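Local coordinates for dihydrofolate reductase (PDB 3VCO), which reduces 7,8-dihydrofolate to 5,6,7,8-tetrahydrofolate with NADPH, supplying reduced folate for the synthesis of thymidylate, purines and glycine, at residues D171-A183 / N189-P201. Residues are numbered along the deposited sequence; the frame is centred on the assembly and turned at random.
Sequences DKLKKVDLPDIPA and NGFTFKFCVYDVP
Lys172 O lies 3.3 Å from CG of the C-terminal Pro201. Leu173 splits its two methyls: CD1 stands over one face of the Tyr198 ring, 3.9 Å from the centroid, in a CH-pi contact, while CD2 lies beside Val200 CG2. Lys174 and Asp199 form an antiparallel hydrogen-bonded pair, Lys174 N to Asp199 O (2.9 Å) and Asp199 N to Lys174 O (2.8 Å), both nearly straight. Lys175 pairs with Tyr198 without such bonds; with CG anti to the backbone N (chi1 -173°) and a bend at chi2, its chain passes Tyr198 CE1 and brings NZ to 3.0 Å from Cys196 SG. One more backbone bond, Val176 N to Val197 O (2.8 Å), ends the direct pairing, and Val176 CG2 rests against the carboxylate of Asp199. Beyond it the chain swings out through a type I turn, Leu178 to Ile181, and waters replace direct bonds: one joins Val176 O to Val197 N, another Pro182 O to Phe195 N. Leu178 CD1 sits on Val197 CG1, and Ile181 CG2 reaches Phe195 CB at 3.9 Å. Strand 174-175 thus extends the antiparallel, C-terminal part of the dihydrofolate reductase sheet, bordering strand 191-200, whose other edge pairs with strand 148-156; there Arg149 forms a salt bridge with Asp199 and His154 a hydrogen bond with Tyr198 OH, while Phe195 stacks on Phe51 of helix 46-57, beside Asp48, which probably binds the substrate.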
# COMPACT_ATOMS: atom_id res chain seq x y z
N ASP A 171 4.77 -7.91 18.02
CA ASP A 171 5.62 -7.73 19.20
C ASP A 171 7.07 -7.45 18.79
O ASP A 171 7.80 -6.75 19.50
CB ASP A 171 5.53 -8.95 20.13
CG ASP A 171 5.63 -10.27 19.39
OD1 ASP A 171 4.96 -10.41 18.34
OD2 ASP A 171 6.36 -11.18 19.86
N LYS A 172 7.47 -7.98 17.64
CA LYS A 172 8.84 -7.80 17.16
C LYS A 172 8.98 -6.68 16.12
O LYS A 172 10.10 -6.33 15.74
CB LYS A 172 9.37 -9.13 16.61
CG LYS A 172 9.43 -10.21 17.71
CD LYS A 172 9.99 -11.53 17.20
CE LYS A 172 9.82 -12.64 18.21
NZ LYS A 172 8.39 -12.84 18.58
N LEU A 173 7.86 -6.11 15.68
CA LEU A 173 7.91 -4.99 14.74
C LEU A 173 8.70 -3.84 15.37
O LEU A 173 8.58 -3.56 16.57
CB LEU A 173 6.52 -4.52 14.36
CG LEU A 173 5.64 -5.41 13.48
CD1 LEU A 173 4.27 -4.79 13.30
CD2 LEU A 173 6.24 -5.71 12.13
N LYS A 174 9.52 -3.19 14.57
CA LYS A 174 10.33 -2.09 15.08
C LYS A 174 9.63 -0.81 14.65
O LYS A 174 9.45 -0.56 13.46
CB LYS A 174 11.76 -2.16 14.53
CG LYS A 174 12.62 -3.22 15.21
CD LYS A 174 13.56 -3.96 14.24
CE LYS A 174 14.38 -3.02 13.35
NZ LYS A 174 14.87 -3.71 12.09
N LYS A 175 9.17 -0.05 15.62
CA LYS A 175 8.41 1.16 15.35
C LYS A 175 9.37 2.21 14.82
O LYS A 175 10.46 2.41 15.39
CB LYS A 175 7.74 1.64 16.65
CG LYS A 175 6.80 2.80 16.48
CD LYS A 175 5.42 2.33 16.10
CE LYS A 175 4.39 3.44 16.31
NZ LYS A 175 3.34 3.07 17.29
N VAL A 176 8.98 2.87 13.74
CA VAL A 176 9.84 3.86 13.10
C VAL A 176 9.30 5.25 13.40
O VAL A 176 8.09 5.48 13.29
CB VAL A 176 9.85 3.65 11.56
CG1 VAL A 176 10.70 4.70 10.87
CG2 VAL A 176 10.33 2.23 11.21
N ASP A 177 10.19 6.18 13.74
CA ASP A 177 9.81 7.58 13.89
C ASP A 177 10.12 8.42 12.63
O ASP A 177 11.28 8.62 12.25
CB ASP A 177 10.53 8.18 15.10
CG ASP A 177 10.41 9.68 15.17
OD1 ASP A 177 9.27 10.19 15.09
OD2 ASP A 177 11.46 10.35 15.30
N LEU A 178 9.07 8.93 11.99
CA LEU A 178 9.27 9.78 10.81
C LEU A 178 8.61 11.12 11.05
O LEU A 178 7.48 11.16 11.52
CB LEU A 178 8.70 9.10 9.58
CG LEU A 178 9.52 7.90 9.09
CD1 LEU A 178 8.59 6.86 8.52
CD2 LEU A 178 10.54 8.35 8.04
N PRO A 179 9.33 12.22 10.75
CA PRO A 179 8.93 13.57 11.16
C PRO A 179 7.63 14.06 10.52
O PRO A 179 6.85 14.74 11.18
CB PRO A 179 10.10 14.45 10.68
CG PRO A 179 11.17 13.49 10.24
CD PRO A 179 10.48 12.25 9.83
N ASP A 180 7.41 13.73 9.25
CA ASP A 180 6.23 14.20 8.55
C ASP A 180 4.98 13.44 9.01
O ASP A 180 3.88 13.80 8.61
CB ASP A 180 6.36 14.00 7.03
CG ASP A 180 7.55 14.74 6.44
OD1 ASP A 180 7.99 15.75 7.04
OD2 ASP A 180 8.04 14.30 5.37
N ILE A 181 5.16 12.40 9.83
CA ILE A 181 4.03 11.58 10.24
C ILE A 181 3.49 11.92 11.64
O ILE A 181 4.14 11.66 12.65
CB ILE A 181 4.33 10.08 10.13
CG1 ILE A 181 4.82 9.75 8.72
CG2 ILE A 181 3.08 9.25 10.55
CD1 ILE A 181 4.04 10.42 7.61
N PRO A 182 2.28 12.50 11.70
CA PRO A 182 1.78 12.93 13.00
C PRO A 182 1.43 11.70 13.79
O PRO A 182 0.98 10.69 13.22
CB PRO A 182 0.53 13.73 12.64
CG PRO A 182 0.02 13.05 11.39
CD PRO A 182 1.26 12.61 10.64
N ALA A 183 1.66 11.76 15.10
CA ALA A 183 1.56 10.59 15.94
C ALA A 183 0.26 10.59 16.73
O ALA A 183 -0.05 9.61 17.40
CB ALA A 183 2.76 10.50 16.87
N ASN A 189 -15.55 10.90 10.71
CA ASN A 189 -16.76 10.10 10.60
C ASN A 189 -16.94 9.26 11.84
O ASN A 189 -16.90 9.78 12.96
CB ASN A 189 -16.74 9.21 9.34
CG ASN A 189 -17.71 9.69 8.28
OD1 ASN A 189 -18.76 10.29 8.58
ND2 ASN A 189 -17.38 9.42 7.02
N GLY A 190 -17.14 7.96 11.66
CA GLY A 190 -17.28 7.06 12.78
C GLY A 190 -15.94 6.47 13.16
O GLY A 190 -15.86 5.62 14.04
N PHE A 191 -14.88 6.95 12.51
CA PHE A 191 -13.56 6.33 12.60
C PHE A 191 -12.59 7.07 13.50
O PHE A 191 -12.44 8.29 13.44
CB PHE A 191 -12.93 6.16 11.21
CG PHE A 191 -13.69 5.24 10.33
CD1 PHE A 191 -13.50 3.87 10.42
CD2 PHE A 191 -14.63 5.72 9.43
CE1 PHE A 191 -14.23 3.00 9.63
CE2 PHE A 191 -15.35 4.87 8.63
CZ PHE A 191 -15.16 3.50 8.73
N THR A 192 -11.91 6.31 14.33
CA THR A 192 -10.81 6.83 15.11
C THR A 192 -9.58 6.05 14.67
O THR A 192 -9.66 4.84 14.52
CB THR A 192 -11.06 6.65 16.62
OG1 THR A 192 -12.23 7.37 17.04
CG2 THR A 192 -9.89 7.15 17.39
N PHE A 193 -8.46 6.73 14.43
CA PHE A 193 -7.32 6.07 13.82
C PHE A 193 -6.00 6.76 14.16
O PHE A 193 -5.97 7.88 14.69
CB PHE A 193 -7.48 5.93 12.28
CG PHE A 193 -7.83 7.23 11.58
CD1 PHE A 193 -9.16 7.64 11.49
CD2 PHE A 193 -6.84 8.04 11.05
CE1 PHE A 193 -9.49 8.84 10.89
CE2 PHE A 193 -7.16 9.25 10.45
CZ PHE A 193 -8.49 9.64 10.35
N LYS A 194 -4.92 6.06 13.91
CA LYS A 194 -3.62 6.66 14.11
C LYS A 194 -2.69 5.99 13.12
O LYS A 194 -3.00 4.90 12.61
CB LYS A 194 -3.14 6.46 15.53
CG LYS A 194 -2.62 5.07 15.83
CD LYS A 194 -2.24 4.90 17.29
CE LYS A 194 -0.93 5.58 17.64
NZ LYS A 194 -0.43 5.08 18.97
N PHE A 195 -1.59 6.66 12.84
CA PHE A 195 -0.65 6.22 11.80
C PHE A 195 0.62 5.70 12.45
O PHE A 195 1.19 6.35 13.29
CB PHE A 195 -0.31 7.37 10.86
CG PHE A 195 -1.53 8.00 10.20
CD1 PHE A 195 -2.32 7.27 9.31
CD2 PHE A 195 -1.89 9.31 10.47
CE1 PHE A 195 -3.46 7.83 8.71
CE2 PHE A 195 -3.02 9.86 9.88
CZ PHE A 195 -3.81 9.11 9.02
N CYS A 196 1.07 4.54 12.01
CA CYS A 196 2.27 3.92 12.60
C CYS A 196 3.06 3.30 11.45
O CYS A 196 2.51 2.85 10.45
CB CYS A 196 1.88 2.84 13.60
SG CYS A 196 1.23 3.44 15.17
N VAL A 197 4.38 3.33 11.59
CA VAL A 197 5.26 2.78 10.59
C VAL A 197 6.21 1.75 11.23
O VAL A 197 6.81 2.02 12.28
CB VAL A 197 6.07 3.88 9.95
CG1 VAL A 197 6.95 3.31 8.88
CG2 VAL A 197 5.12 4.98 9.39
N TYR A 198 6.32 0.58 10.61
CA TYR A 198 7.04 -0.51 11.22
C TYR A 198 8.04 -1.12 10.26
O TYR A 198 7.72 -1.31 9.09
CB TYR A 198 6.08 -1.64 11.62
CG TYR A 198 4.94 -1.24 12.57
CD1 TYR A 198 5.17 -1.02 13.93
CD2 TYR A 198 3.66 -1.09 12.10
CE1 TYR A 198 4.13 -0.66 14.78
CE2 TYR A 198 2.61 -0.74 12.95
CZ TYR A 198 2.85 -0.52 14.26
OH TYR A 198 1.79 -0.18 15.06
N ASP A 199 9.21 -1.45 10.78
CA ASP A 199 10.17 -2.27 10.06
C ASP A 199 10.07 -3.68 10.59
O ASP A 199 10.12 -3.90 11.78
CB ASP A 199 11.59 -1.73 10.23
CG ASP A 199 11.84 -0.54 9.37
OD1 ASP A 199 11.22 -0.46 8.28
OD2 ASP A 199 12.62 0.33 9.76
N VAL A 200 9.90 -4.63 9.67
CA VAL A 200 9.83 -6.02 10.06
C VAL A 200 11.27 -6.48 10.13
O VAL A 200 12.00 -6.34 9.15
CB VAL A 200 9.05 -6.86 9.01
CG1 VAL A 200 8.99 -8.33 9.41
CG2 VAL A 200 7.63 -6.26 8.78
N PRO A 201 11.70 -6.97 11.30
CA PRO A 201 13.10 -7.39 11.45
C PRO A 201 13.37 -8.68 10.73
O PRO A 201 14.34 -8.62 9.98
CB PRO A 201 13.25 -7.58 12.97
CG PRO A 201 11.85 -7.91 13.46
CD PRO A 201 10.91 -7.19 12.54
O HOH W 1 5.66 5.22 13.54
O HOH W 2 -1.00 9.17 14.00
O HOH W 3 1.01 7.50 15.80